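Local coordinates for neutral ceramidase (PDB 2ZWS), which hydrolyses the N-acyl linkage of ceramides to give sphingosine and free fatty acid, and also runs the reaction in reverse to synthesise ceramide, at residues Ala42-Ile47 and Arg132-Ala137; Arg55-Asn60 and Asn89-Ala94. All blocks are in the same frame, centred on the assembly; numbering follows the deposited sequence.

Contact 1: residues Ala42-Ile47 and Arg132-Ala137; sequences ARAFVI and RSIERA
S133 OG rests between two alanine methyls of the neighbouring strand, 3.6 Å from A42 CB and 3.6 Å from A44 CB, and its hydrogen bond runs back along its own helix to I130 O. The hydroxyl lies between the backbone N and the carbonyl carbon of S133 (chi1 74°), a position from which it can reach I130 O while OG and CB both face the strand. This is helix-on-sheet packing of an alpha/beta layer: helix 120-138 lies against one face of the large mixed sheet, and the axes of segments 132-137 and 42-47 approach to 7.3 Å at an angle of 40°. Alternation along the strand sends A42, A44 and V46 to the helix, whereas R43 and F45 go to the other face, where they meet strand 238-242 and R43 makes salt bridges with E228 and D62. The small residues allow close approach. A42 O lies 3.4 Å from S133 CB, and A44 CB lies 3.5 Å from S133 O, an oxygen already taken by A137 N in the helix. I134 comes in from the flank, bringing CG1 to 4.2 Å from A44 CB, and its side chain also reaches V59 on the next strand. At the far end of the contact A137 spans two strand residues. A137 CB stands 3.7 Å from A44 O and equally close to V46 CG2, the valine branch that lies anti to the carbonyl carbon.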
loop_
_atom_site.group_PDB
_atom_site.type_symbol
_atom_site.label_atom_id
_atom_site.label_comp_id
_atom_site.label_asym_id
_atom_site.label_seq_id
_atom_site.Cartn_x
_atom_site.Cartn_y
_atom_site.Cartn_z
ATOM N N ALA A 42 -6.705 -4.930 -2.429
ATOM C CA ALA A 42 -6.803 -3.940 -3.488
ATOM C C ALA A 42 -8.253 -3.458 -3.512
ATOM O O ALA A 42 -9.182 -4.267 -3.524
ATOM C CB ALA A 42 -6.462 -4.558 -4.833
ATOM N N ARG A 43 -8.422 -2.147 -3.518
ATOM C CA ARG A 43 -9.763 -1.527 -3.524
ATOM C C ARG A 43 -9.845 -0.707 -4.797
ATOM O O ARG A 43 -9.071 0.246 -4.983
ATOM C CB ARG A 43 -9.913 -0.629 -2.283
ATOM C CG ARG A 43 -10.111 -1.418 -0.982
ATOM C CD ARG A 43 -10.122 -0.516 0.263
ATOM N NE ARG A 43 -10.436 -1.261 1.485
ATOM C CZ ARG A 43 -9.522 -1.861 2.249
ATOM N NH1 ARG A 43 -8.238 -1.781 1.915
ATOM N NH2 ARG A 43 -9.880 -2.535 3.353
ATOM N N ALA A 44 -10.746 -1.097 -5.686
ATOM C CA ALA A 44 -10.852 -0.515 -7.028
ATOM C C ALA A 44 -12.087 0.333 -7.163
ATOM O O ALA A 44 -13.185 -0.064 -6.697
ATOM C CB ALA A 44 -10.891 -1.614 -8.084
ATOM N N PHE A 45 -11.921 1.461 -7.857
ATOM C CA PHE A 45 -13.011 2.430 -8.035
ATOM C C PHE A 45 -13.058 2.721 -9.516
ATOM O O PHE A 45 -12.178 3.392 -10.057
ATOM C CB PHE A 45 -12.719 3.723 -7.264
ATOM C CG PHE A 45 -12.594 3.513 -5.786
ATOM C CD1 PHE A 45 -11.432 2.942 -5.243
ATOM C CD2 PHE A 45 -13.657 3.830 -4.929
ATOM C CE1 PHE A 45 -11.317 2.737 -3.868
ATOM C CE2 PHE A 45 -13.543 3.624 -3.537
ATOM C CZ PHE A 45 -12.376 3.088 -3.017
ATOM N N VAL A 46 -14.072 2.167 -10.165
ATOM C CA VAL A 46 -14.290 2.425 -11.587
ATOM C C VAL A 46 -15.256 3.581 -11.700
ATOM O O VAL A 46 -16.298 3.552 -11.033
ATOM C CB VAL A 46 -14.922 1.169 -12.294
ATOM C CG1 VAL A 46 -15.227 1.487 -13.734
ATOM C CG2 VAL A 46 -13.958 0.005 -12.233
ATOM N N ILE A 47 -14.927 4.579 -12.523
ATOM C CA ILE A 47 -15.822 5.720 -12.720
ATOM C C ILE A 47 -16.076 5.897 -14.197
ATOM O O ILE A 47 -15.148 5.870 -14.993
ATOM C CB ILE A 47 -15.204 7.033 -12.169
ATOM C CG1 ILE A 47 -14.770 6.858 -10.709
ATOM C CG2 ILE A 47 -16.193 8.208 -12.318
ATOM C CD1 ILE A 47 -13.899 8.005 -10.220
ATOM N N ARG A 132 -8.419 -8.861 -9.981
ATOM C CA ARG A 132 -9.712 -9.333 -9.457
ATOM C C ARG A 132 -10.506 -8.162 -8.871
ATOM O O ARG A 132 -11.709 -8.086 -9.004
ATOM C CB ARG A 132 -9.457 -10.383 -8.389
ATOM C CG ARG A 132 -10.696 -11.160 -7.947
ATOM C CD ARG A 132 -10.352 -12.226 -6.836
ATOM N NE ARG A 132 -9.035 -12.834 -7.053
ATOM C CZ ARG A 132 -7.962 -12.690 -6.264
ATOM N NH1 ARG A 132 -8.013 -12.016 -5.087
ATOM N NH2 ARG A 132 -6.824 -13.262 -6.654
ATOM N N SER A 133 -9.821 -7.197 -8.253
ATOM C CA SER A 133 -10.556 -6.043 -7.656
ATOM C C SER A 133 -11.249 -5.215 -8.752
ATOM O O SER A 133 -12.386 -4.735 -8.570
ATOM C CB SER A 133 -9.637 -5.186 -6.768
ATOM O OG SER A 133 -8.756 -4.414 -7.542
ATOM N N ILE A 134 -10.590 -5.083 -9.908
ATOM C CA ILE A 134 -11.142 -4.324 -11.033
ATOM C C ILE A 134 -12.289 -5.083 -11.653
ATOM O O ILE A 134 -13.323 -4.492 -11.957
ATOM C CB ILE A 134 -10.036 -4.006 -12.068
ATOM C CG1 ILE A 134 -8.968 -3.057 -11.474
ATOM C CG2 ILE A 134 -10.592 -3.325 -13.345
ATOM C CD1 ILE A 134 -7.634 -2.957 -12.309
ATOM N N GLU A 135 -12.130 -6.393 -11.791
ATOM C CA GLU A 135 -13.204 -7.251 -12.299
ATOM C C GLU A 135 -14.446 -7.142 -11.425
ATOM O O GLU A 135 -15.587 -7.058 -11.935
ATOM C CB GLU A 135 -12.710 -8.686 -12.344
ATOM C CG GLU A 135 -11.679 -8.886 -13.407
ATOM C CD GLU A 135 -11.187 -10.325 -13.461
ATOM O OE1 GLU A 135 -11.171 -11.010 -12.413
ATOM O OE2 GLU A 135 -10.800 -10.761 -14.556
ATOM N N ARG A 136 -14.239 -7.148 -10.106
ATOM C CA ARG A 136 -15.352 -7.029 -9.182
ATOM C C ARG A 136 -16.002 -5.660 -9.274
ATOM O O ARG A 136 -17.224 -5.559 -9.287
ATOM C CB ARG A 136 -14.941 -7.337 -7.746
ATOM C CG ARG A 136 -14.549 -8.781 -7.596
ATOM C CD ARG A 136 -13.950 -9.089 -6.238
ATOM N NE ARG A 136 -13.927 -10.541 -6.017
ATOM C CZ ARG A 136 -13.454 -11.124 -4.915
ATOM N NH1 ARG A 136 -12.931 -10.392 -3.937
ATOM N NH2 ARG A 136 -13.490 -12.452 -4.797
ATOM N N ALA A 137 -15.188 -4.613 -9.342
ATOM C CA ALA A 137 -15.700 -3.265 -9.464
ATOM C C ALA A 137 -16.515 -3.062 -10.732
ATOM O O ALA A 137 -17.608 -2.513 -10.674
ATOM C CB ALA A 137 -14.578 -2.235 -9.360
#

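Contact 2: residues Arg55-Asn60 and Asn89-Ala94; sequences RLVYVN and NNVMLA. With FMT (formic acid), chain E.
Y58 and M92, paired across the strands on one sheet face, both carry CG anti to their backbone N (chi1 170° and -176°), and these torsions bring the sulfur to the rim of the tyrosine ring. M92 SD lies in the ring plane, 3.8 Å from Y58 CD2: an edge-on Met-aromatic contact. A bend at chi3 (-64°) turns the methyl of M92 off, and Y58 OH is hydrogen-bonded to N439. On the other face V57 CG1 lies 3.6 Å from V91 CG2, and V59 CB 3.9 Å from L93 CD2, each pair side by side. Between the faces four main-chain bonds zip the parallel strands together, V57 N and V59 N giving to N90 O and M92 O, and M92 N and A94 N to V57 O and V59 O. The side-chain amide of N90 adds a fifth, N90 ND2 approaching R55 O (3.0 Å) from above the carbonyl plane, while its OD1 takes D87 N. At the other end N60 ND2 gives a 2.8 Å bond to O2 of a formic acid, probably from the crystallisation liquor. Parallel neighbours joined through helix 68-81 form a classic beta-alpha-beta unit, with N60, inferred to bind substrate, near the end of its first strand.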
loop_
_atom_site.group_PDB
_atom_site.type_symbol
_atom_site.label_atom_id
_atom_site.label_comp_id
_atom_site.label_asym_id
_atom_site.label_seq_id
_atom_site.Cartn_x
_atom_site.Cartn_y
_atom_site.Cartn_z
ATOM N N ARG A 55 -14.210 5.800 -19.247
ATOM C CA ARG A 55 -14.068 5.128 -17.990
ATOM C C ARG A 55 -12.633 5.337 -17.472
ATOM O O ARG A 55 -11.678 5.301 -18.250
ATOM C CB ARG A 55 -14.343 3.638 -18.178
ATOM C CG ARG A 55 -13.998 2.774 -17.000
ATOM C CD ARG A 55 -14.194 1.280 -17.326
ATOM N NE ARG A 55 -15.581 0.954 -17.678
ATOM C CZ ARG A 55 -16.076 -0.283 -17.709
ATOM N NH1 ARG A 55 -15.317 -1.331 -17.404
ATOM N NH2 ARG A 55 -17.338 -0.468 -18.049
ATOM N N LEU A 56 -12.532 5.538 -16.160
ATOM C CA LEU A 56 -11.284 5.524 -15.426
ATOM C C LEU A 56 -11.375 4.462 -14.346
ATOM O O LEU A 56 -12.463 4.172 -13.848
ATOM C CB LEU A 56 -11.072 6.881 -14.743
ATOM C CG LEU A 56 -10.980 8.107 -15.672
ATOM C CD1 LEU A 56 -10.942 9.342 -14.805
ATOM C CD2 LEU A 56 -9.768 8.060 -16.574
ATOM N N VAL A 57 -10.233 3.899 -13.968
ATOM C CA VAL A 57 -10.201 3.081 -12.755
ATOM C C VAL A 57 -8.990 3.470 -11.892
ATOM O O VAL A 57 -7.850 3.603 -12.377
ATOM C CB VAL A 57 -10.298 1.545 -13.057
ATOM C CG1 VAL A 57 -9.144 1.059 -13.926
ATOM C CG2 VAL A 57 -10.406 0.743 -11.758
ATOM N N TYR A 58 -9.279 3.668 -10.607
ATOM C CA TYR A 58 -8.277 3.949 -9.592
ATOM C C TYR A 58 -8.280 2.794 -8.586
ATOM O O TYR A 58 -9.347 2.363 -8.140
ATOM C CB TYR A 58 -8.627 5.271 -8.872
ATOM C CG TYR A 58 -7.806 5.532 -7.652
ATOM C CD1 TYR A 58 -8.237 5.119 -6.384
ATOM C CD2 TYR A 58 -6.586 6.181 -7.767
ATOM C CE1 TYR A 58 -7.470 5.337 -5.248
ATOM C CE2 TYR A 58 -5.797 6.437 -6.632
ATOM C CZ TYR A 58 -6.245 6.001 -5.385
ATOM O OH TYR A 58 -5.466 6.244 -4.275
ATOM N N VAL A 59 -7.097 2.226 -8.335
ATOM C CA VAL A 59 -6.979 1.134 -7.371
ATOM C C VAL A 59 -5.999 1.524 -6.279
ATOM O O VAL A 59 -4.859 1.916 -6.581
ATOM C CB VAL A 59 -6.519 -0.226 -8.046
ATOM C CG1 VAL A 59 -6.533 -1.347 -7.038
ATOM C CG2 VAL A 59 -7.396 -0.593 -9.274
ATOM N N ASN A 60 -6.439 1.475 -5.021
ATOM C CA ASN A 60 -5.499 1.684 -3.924
ATOM C C ASN A 60 -5.223 0.338 -3.236
ATOM O O ASN A 60 -6.143 -0.457 -3.030
ATOM C CB ASN A 60 -6.022 2.713 -2.895
ATOM C CG ASN A 60 -4.926 3.253 -1.992
ATOM O OD1 ASN A 60 -3.858 3.682 -2.447
ATOM N ND2 ASN A 60 -5.219 3.285 -0.718
ATOM N N ASN A 89 -3.492 4.605 -20.048
ATOM C CA ASN A 89 -4.095 5.921 -19.899
ATOM C C ASN A 89 -5.203 5.992 -18.855
ATOM O O ASN A 89 -5.468 7.063 -18.330
ATOM C CB ASN A 89 -4.635 6.424 -21.229
ATOM C CG ASN A 89 -3.555 6.532 -22.275
ATOM O OD1 ASN A 89 -2.527 7.139 -22.039
ATOM N ND2 ASN A 89 -3.786 5.934 -23.435
ATOM N N ASN A 90 -5.871 4.881 -18.559
ATOM C CA ASN A 90 -7.046 5.005 -17.683
ATOM C C ASN A 90 -7.039 4.098 -16.464
ATOM O O ASN A 90 -8.090 3.887 -15.843
ATOM C CB ASN A 90 -8.354 4.859 -18.471
ATOM C CG ASN A 90 -8.608 3.443 -18.906
ATOM O OD1 ASN A 90 -7.674 2.643 -19.010
ATOM N ND2 ASN A 90 -9.870 3.130 -19.215
ATOM N N VAL A 91 -5.849 3.609 -16.090
ATOM C CA VAL A 91 -5.734 2.751 -14.908
ATOM C C VAL A 91 -4.656 3.358 -14.008
ATOM O O VAL A 91 -3.496 3.503 -14.457
ATOM C CB VAL A 91 -5.337 1.277 -15.306
ATOM C CG1 VAL A 91 -5.074 0.461 -14.039
ATOM C CG2 VAL A 91 -6.384 0.597 -16.216
ATOM N N MET A 92 -5.015 3.688 -12.761
ATOM C CA MET A 92 -4.034 4.211 -11.795
ATOM C C MET A 92 -3.953 3.257 -10.623
ATOM O O MET A 92 -4.964 2.923 -10.034
ATOM C CB MET A 92 -4.428 5.616 -11.289
ATOM C CG MET A 92 -3.393 6.241 -10.371
ATOM S SD MET A 92 -3.844 7.899 -9.805
ATOM C CE MET A 92 -3.855 8.814 -11.361
ATOM N N LEU A 93 -2.727 2.856 -10.281
ATOM C CA LEU A 93 -2.505 1.951 -9.147
ATOM C C LEU A 93 -1.710 2.693 -8.101
ATOM O O LEU A 93 -0.701 3.294 -8.440
ATOM C CB LEU A 93 -1.705 0.719 -9.606
ATOM C CG LEU A 93 -2.223 -0.082 -10.800
ATOM C CD1 LEU A 93 -1.297 -1.275 -11.040
ATOM C CD2 LEU A 93 -3.667 -0.571 -10.616
ATOM N N ALA A 94 -2.158 2.705 -6.854
ATOM C CA ALA A 94 -1.448 3.407 -5.793
ATOM C C ALA A 94 -1.377 2.527 -4.560
ATOM O O ALA A 94 -2.083 1.517 -4.456
ATOM C CB ALA A 94 -2.139 4.700 -5.499
HETATM C C FMT E . -6.772 1.825 2.318
HETATM O O1 FMT E . -6.379 0.962 3.171
HETATM O O2 FMT E . -6.842 1.779 1.048
#

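Both contacts are buried and belong to one mixed sheet, in which strands 41-49 and 55-61 are antiparallel neighbours: F45 N lies 2.7 Å from Y58 O and I47 N 2.8 Å from L56 O, probable hydrogen bonds that join the two contacts. Contact 2 extends the sheet within its plane, so regular main-chain bonding dominates; contact 1 lays a helix over it, and apolar and van der Waals touching takes over. Helix 120-138 serves both, since V59 of contact 2 also meets S133 while L93 meets I130. The Y58 and M92 side of contact 2 has a different setting, with M92 packing on strand 392-400. Only contact 2 includes a proposed substrate-binding residue, N60.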